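Effector protein MavE (Legionella pneumophila subsp. pneumophila, PDB 6PIR) acts as a virulence effector indispensable for endoplasmic reticulum-mediated remodelling of the Legionella-containing vacuole and for evasion of lysosomes. Local coordinates at residues A[51-65]-A[103-116]. Residues are numbered along the deposited sequence; the frame is centred on the assembly and turned at random.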
loop_
_atom_site.group_PDB
_atom_site.type_symbol
_atom_site.label_atom_id
_atom_site.label_comp_id
_atom_site.label_asym_id
_atom_site.label_seq_id
_atom_site.Cartn_x
_atom_site.Cartn_y
_atom_site.Cartn_z
ATOM N N ILE A 51 -4.800 -3.797 10.191
ATOM C CA ILE A 51 -4.324 -2.566 10.810
ATOM C C ILE A 51 -3.937 -2.812 12.258
ATOM O O ILE A 51 -4.716 -3.366 13.039
ATOM C CB ILE A 51 -5.409 -1.478 10.708
ATOM C CG1 ILE A 51 -5.632 -1.105 9.246
ATOM C CG2 ILE A 51 -5.015 -0.241 11.505
ATOM C CD1 ILE A 51 -6.751 -0.048 9.014
ATOM N N THR A 52 -2.728 -2.394 12.629
ATOM C CA THR A 52 -2.265 -2.524 14.002
ATOM C C THR A 52 -3.019 -1.597 14.943
ATOM O O THR A 52 -3.138 -0.392 14.695
ATOM C CB THR A 52 -0.778 -2.221 14.072
ATOM O OG1 THR A 52 -0.102 -3.206 13.290
ATOM C CG2 THR A 52 -0.287 -2.270 15.506
ATOM N N ASN A 53 -3.491 -2.172 16.045
ATOM C CA ASN A 53 -4.263 -1.461 17.053
ATOM C C ASN A 53 -5.436 -0.748 16.401
ATOM O O ASN A 53 -5.663 0.439 16.605
ATOM C CB ASN A 53 -3.391 -0.505 17.852
ATOM C CG ASN A 53 -2.361 -1.244 18.703
ATOM O OD1 ASN A 53 -2.617 -2.363 19.189
ATOM N ND2 ASN A 53 -1.195 -0.632 18.885
ATOM N N ALA A 54 -6.178 -1.516 15.610
ATOM C CA ALA A 54 -7.252 -0.961 14.797
ATOM C C ALA A 54 -8.359 -0.322 15.639
ATOM O O ALA A 54 -9.053 0.576 15.157
ATOM C CB ALA A 54 -7.817 -2.070 13.915
ATOM N N ASP A 55 -8.555 -0.778 16.880
ATOM C CA ASP A 55 -9.570 -0.198 17.762
ATOM C C ASP A 55 -9.218 1.199 18.233
ATOM O O ASP A 55 -10.109 1.907 18.733
ATOM C CB ASP A 55 -9.830 -1.102 18.961
ATOM C CG ASP A 55 -10.393 -2.436 18.552
ATOM O OD1 ASP A 55 -11.009 -2.505 17.464
ATOM O OD2 ASP A 55 -10.240 -3.401 19.316
ATOM N N ASP A 56 -7.972 1.620 18.049
ATOM C CA ASP A 56 -7.520 2.978 18.311
ATOM C C ASP A 56 -7.554 3.859 17.069
ATOM O O ASP A 56 -7.176 5.029 17.155
ATOM C CB ASP A 56 -6.092 2.985 18.862
ATOM C CG ASP A 56 -5.996 2.371 20.222
ATOM O OD1 ASP A 56 -6.876 2.642 21.059
ATOM O OD2 ASP A 56 -5.028 1.621 20.465
ATOM N N TRP A 57 -7.960 3.324 15.916
ATOM C CA TRP A 57 -8.072 4.090 14.682
ATOM C C TRP A 57 -9.523 4.536 14.472
ATOM O O TRP A 57 -10.446 3.733 14.637
ATOM C CB TRP A 57 -7.635 3.232 13.488
ATOM C CG TRP A 57 -6.133 3.053 13.289
ATOM C CD1 TRP A 57 -5.232 2.480 14.148
ATOM C CD2 TRP A 57 -5.387 3.484 12.150
ATOM N NE1 TRP A 57 -3.965 2.486 13.586
ATOM C CE2 TRP A 57 -4.035 3.098 12.357
ATOM C CE3 TRP A 57 -5.737 4.105 10.941
ATOM C CZ2 TRP A 57 -3.033 3.350 11.412
ATOM C CZ3 TRP A 57 -4.728 4.369 10.012
ATOM C CH2 TRP A 57 -3.400 3.993 10.256
ATOM N N SER A 58 -9.717 5.794 14.085
ATOM C CA SER A 58 -11.055 6.235 13.702
ATOM C C SER A 58 -11.481 5.570 12.395
ATOM O O SER A 58 -10.656 5.123 11.605
ATOM C CB SER A 58 -11.108 7.745 13.549
ATOM O OG SER A 58 -10.347 8.179 12.432
ATOM N N LYS A 59 -12.800 5.510 12.175
ATOM C CA LYS A 59 -13.317 4.957 10.924
ATOM C C LYS A 59 -12.780 5.734 9.730
ATOM O O LYS A 59 -12.433 5.150 8.700
ATOM C CB LYS A 59 -14.860 4.955 10.942
ATOM C CG LYS A 59 -15.513 4.643 9.578
ATOM C CD LYS A 59 -17.050 4.620 9.610
ATOM C CE LYS A 59 -17.626 5.992 9.306
ATOM N NZ LYS A 59 -19.073 5.940 8.903
ATOM N N GLU A 60 -12.698 7.051 9.852
ATOM C CA GLU A 60 -12.242 7.862 8.730
ATOM C C GLU A 60 -10.777 7.578 8.392
ATOM O O GLU A 60 -10.407 7.550 7.212
ATOM C CB GLU A 60 -12.444 9.337 9.028
ATOM C CG GLU A 60 -13.907 9.707 9.030
ATOM C CD GLU A 60 -14.582 9.545 7.666
ATOM O OE1 GLU A 60 -14.051 10.065 6.645
ATOM O OE2 GLU A 60 -15.667 8.924 7.633
ATOM N N ASP A 61 -9.917 7.426 9.414
ATOM C CA ASP A 61 -8.514 7.091 9.168
ATOM C C ASP A 61 -8.378 5.715 8.527
ATOM O O ASP A 61 -7.526 5.502 7.650
ATOM C CB ASP A 61 -7.721 7.114 10.482
ATOM C CG ASP A 61 -7.329 8.525 10.930
ATOM O OD1 ASP A 61 -7.483 9.494 10.164
ATOM O OD2 ASP A 61 -6.892 8.668 12.089
ATOM N N LYS A 62 -9.144 4.751 9.009
ATOM C CA LYS A 62 -9.138 3.436 8.381
ATOM C C LYS A 62 -9.566 3.527 6.918
ATOM O O LYS A 62 -8.986 2.869 6.037
ATOM C CB LYS A 62 -10.088 2.518 9.126
ATOM C CG LYS A 62 -9.640 2.136 10.499
ATOM C CD LYS A 62 -10.600 1.126 11.052
ATOM C CE LYS A 62 -10.556 1.117 12.559
ATOM N NZ LYS A 62 -11.446 0.076 13.125
ATOM N N LEU A 63 -10.617 4.307 6.641
ATOM C CA LEU A 63 -11.099 4.418 5.268
ATOM C C LEU A 63 -10.048 5.071 4.391
ATOM O O LEU A 63 -9.795 4.624 3.271
ATOM C CB LEU A 63 -12.411 5.232 5.209
ATOM N N LYS A 64 -9.423 6.121 4.879
ATOM C CA LYS A 64 -8.374 6.768 4.105
ATOM C C LYS A 64 -7.241 5.786 3.805
ATOM O O LYS A 64 -6.765 5.689 2.663
ATOM C CB LYS A 64 -7.862 8.007 4.846
ATOM C CG LYS A 64 -8.805 9.231 4.769
ATOM C CD LYS A 64 -8.071 10.501 5.275
ATOM C CE LYS A 64 -8.966 11.734 5.350
ATOM N NZ LYS A 64 -9.901 11.756 6.524
ATOM N N PHE A 65 -6.821 5.024 4.815
ATOM C CA PHE A 65 -5.690 4.117 4.640
ATOM C C PHE A 65 -6.026 2.989 3.677
ATOM O O PHE A 65 -5.253 2.706 2.751
ATOM C CB PHE A 65 -5.249 3.572 5.999
ATOM C CG PHE A 65 -4.207 2.507 5.895
ATOM C CD1 PHE A 65 -2.896 2.831 5.607
ATOM C CD2 PHE A 65 -4.554 1.167 6.018
ATOM C CE1 PHE A 65 -1.920 1.824 5.497
ATOM C CE2 PHE A 65 -3.582 0.172 5.917
ATOM C CZ PHE A 65 -2.267 0.510 5.649
ATOM N N VAL A 103 1.166 -4.152 5.901
ATOM C CA VAL A 103 0.109 -3.336 6.506
ATOM C C VAL A 103 0.250 -3.275 8.015
ATOM O O VAL A 103 0.142 -2.169 8.573
ATOM C CB VAL A 103 -1.274 -3.821 6.044
ATOM C CG1 VAL A 103 -2.340 -3.226 6.929
ATOM C CG2 VAL A 103 -1.516 -3.432 4.599
ATOM N N PRO A 104 0.551 -4.376 8.740
ATOM C CA PRO A 104 0.825 -4.237 10.185
ATOM C C PRO A 104 2.009 -3.338 10.495
ATOM O O PRO A 104 1.980 -2.577 11.470
ATOM C CB PRO A 104 1.091 -5.686 10.631
ATOM C CG PRO A 104 0.275 -6.483 9.691
ATOM C CD PRO A 104 0.346 -5.793 8.364
ATOM N N LEU A 105 3.046 -3.387 9.659
ATOM C CA LEU A 105 4.202 -2.523 9.873
ATOM C C LEU A 105 3.844 -1.070 9.625
ATOM O O LEU A 105 4.159 -0.191 10.431
ATOM C CB LEU A 105 5.342 -2.926 8.947
ATOM C CG LEU A 105 6.078 -4.177 9.331
ATOM C CD1 LEU A 105 7.080 -4.479 8.245
ATOM C CD2 LEU A 105 6.762 -3.945 10.683
ATOM N N LEU A 106 3.211 -0.806 8.493
ATOM C CA LEU A 106 2.880 0.561 8.111
ATOM C C LEU A 106 1.934 1.222 9.104
ATOM O O LEU A 106 2.005 2.442 9.302
ATOM C CB LEU A 106 2.252 0.566 6.710
ATOM C CG LEU A 106 3.128 0.180 5.517
ATOM C CD1 LEU A 106 2.233 -0.128 4.351
ATOM C CD2 LEU A 106 4.131 1.269 5.150
ATOM N N THR A 107 1.049 0.447 9.742
ATOM C CA THR A 107 0.035 0.999 10.643
ATOM C C THR A 107 0.462 0.968 12.108
ATOM O O THR A 107 -0.318 1.356 12.987
ATOM C CB THR A 107 -1.289 0.248 10.478
ATOM O OG1 THR A 107 -1.098 -1.140 10.768
ATOM C CG2 THR A 107 -1.827 0.403 9.041
ATOM N N ALA A 108 1.697 0.571 12.388
ATOM C CA ALA A 108 2.208 0.503 13.747
ATOM C C ALA A 108 2.802 1.846 14.152
ATOM O O ALA A 108 3.308 2.585 13.307
ATOM C CB ALA A 108 3.284 -0.586 13.847
ATOM N N ASN A 109 2.757 2.141 15.467
ATOM C CA ASN A 109 3.425 3.303 16.077
ATOM C C ASN A 109 2.994 4.620 15.451
ATOM O O ASN A 109 3.812 5.525 15.271
ATOM C CB ASN A 109 4.949 3.205 16.036
ATOM C CG ASN A 109 5.473 2.016 16.787
ATOM O OD1 ASN A 109 5.084 1.788 17.930
ATOM N ND2 ASN A 109 6.377 1.264 16.170
ATOM N N THR A 110 1.728 4.725 15.068
ATOM C CA THR A 110 1.282 5.972 14.466
ATOM C C THR A 110 0.880 6.977 15.535
ATOM O O THR A 110 0.437 6.632 16.641
ATOM C CB THR A 110 0.119 5.763 13.491
ATOM O OG1 THR A 110 -1.031 5.229 14.182
ATOM C CG2 THR A 110 0.569 4.857 12.327
ATOM N N ASP A 111 1.070 8.235 15.207
ATOM C CA ASP A 111 0.746 9.297 16.133
ATOM C C ASP A 111 -0.738 9.637 16.022
ATOM O O ASP A 111 -1.202 9.971 14.926
ATOM C CB ASP A 111 1.656 10.471 15.847
ATOM C CG ASP A 111 1.406 11.672 16.749
ATOM O OD1 ASP A 111 0.459 11.704 17.551
ATOM O OD2 ASP A 111 2.263 12.567 16.710
ATOM N N PRO A 112 -1.508 9.534 17.111
ATOM C CA PRO A 112 -2.964 9.772 17.042
ATOM C C PRO A 112 -3.331 11.137 16.521
ATOM O O PRO A 112 -4.414 11.317 15.947
ATOM C CB PRO A 112 -3.406 9.601 18.508
ATOM C CG PRO A 112 -2.365 8.795 19.114
ATOM C CD PRO A 112 -1.083 9.148 18.461
ATOM N N GLU A 113 -2.447 12.117 16.676
ATOM C CA GLU A 113 -2.721 13.448 16.160
ATOM C C GLU A 113 -2.917 13.442 14.652
ATOM O O GLU A 113 -3.668 14.268 14.115
ATOM C CB GLU A 113 -1.546 14.358 16.505
ATOM C CG GLU A 113 -1.716 15.763 16.052
ATOM C CD GLU A 113 -2.738 16.478 16.894
ATOM O OE1 GLU A 113 -3.562 17.237 16.337
ATOM O OE2 GLU A 113 -2.708 16.287 18.131
ATOM N N ASN A 114 -2.241 12.545 13.958
ATOM C CA ASN A 114 -2.307 12.474 12.506
ATOM C C ASN A 114 -1.727 11.147 12.059
ATOM O O ASN A 114 -0.571 11.078 11.631
ATOM C CB ASN A 114 -1.577 13.652 11.872
ATOM C CG ASN A 114 -1.837 13.766 10.386
ATOM O OD1 ASN A 114 -2.213 12.793 9.720
ATOM N ND2 ASN A 114 -1.589 14.948 9.849
ATOM N N ARG A 115 -2.529 10.089 12.169
ATOM C CA ARG A 115 -2.028 8.741 11.921
ATOM C C ARG A 115 -1.565 8.550 10.488
ATOM O O ARG A 115 -0.631 7.780 10.233
ATOM C CB ARG A 115 -3.107 7.724 12.244
ATOM C CG ARG A 115 -3.515 7.684 13.691
ATOM C CD ARG A 115 -4.179 6.353 13.997
ATOM N NE ARG A 115 -4.787 6.309 15.323
ATOM C CZ ARG A 115 -4.126 6.086 16.454
ATOM N NH1 ARG A 115 -2.813 5.919 16.428
ATOM N NH2 ARG A 115 -4.775 6.043 17.619
ATOM N N LEU A 116 -2.232 9.200 9.531
ATOM C CA LEU A 116 -1.849 9.005 8.142
ATOM C C LEU A 116 -0.537 9.697 7.831
ATOM O O LEU A 116 0.224 9.209 6.982
ATOM C CB LEU A 116 -2.974 9.493 7.232
ATOM C CG LEU A 116 -4.131 8.477 7.030
ATOM C CD1 LEU A 116 -3.692 7.086 6.534
ATOM C CD2 LEU A 116 -4.974 8.289 8.266
HETATM O O HOH W 1 -7.415 7.474 14.399
HETATM O O HOH W 2 -4.650 11.021 9.634
HETATM O O HOH W 3 -5.396 10.792 12.715
#
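R115 lies flat against the indole of W57, a cation-pi stack that ties the loop entering helix 59-77 to the first turn of helix 115-134, at one end of this all-helical bundle from the part of MavE before its transmembrane helix. The planes are 19° apart, and the fit begins short of the charge: CD of R115 sits over the five-membered ring of W57, 3.6 Å from its centroid. CG2 of I51 meets the opposite face of the indole, nearer its rim. Extended from CG to NE, the R115 chain passes obliquely over the ring, which carries NH2 to the backbone O of D56 at 2.6 Å, although the donor stands well above that carbonyl's plane. NH1 of R115 bonds OG1 of T110, close to the guanidinium plane, while NE reaches D61 OD2 through a water that also accepts from S58 N.

L116 packs beside this stack. CD2 of L116 comes against OD1 of D61, 3.4 Å away, and its CD1 packs 3.9 Å from CB of F65, near the plane of that ring. L22 touches L116 from outside this pair of segments.

T107 splits its two branches. CG2 presses over one face of F65, a CH-pi contact, whereas OG1, held between the backbone N and carbonyl carbon (chi1 59°), donates to V103 O. T107 OG1 in turn accepts from T52 N at 2.8 Å, almost straight at 176°; beside it, T52 OG1 donates in plane to a lone pair of P104 O.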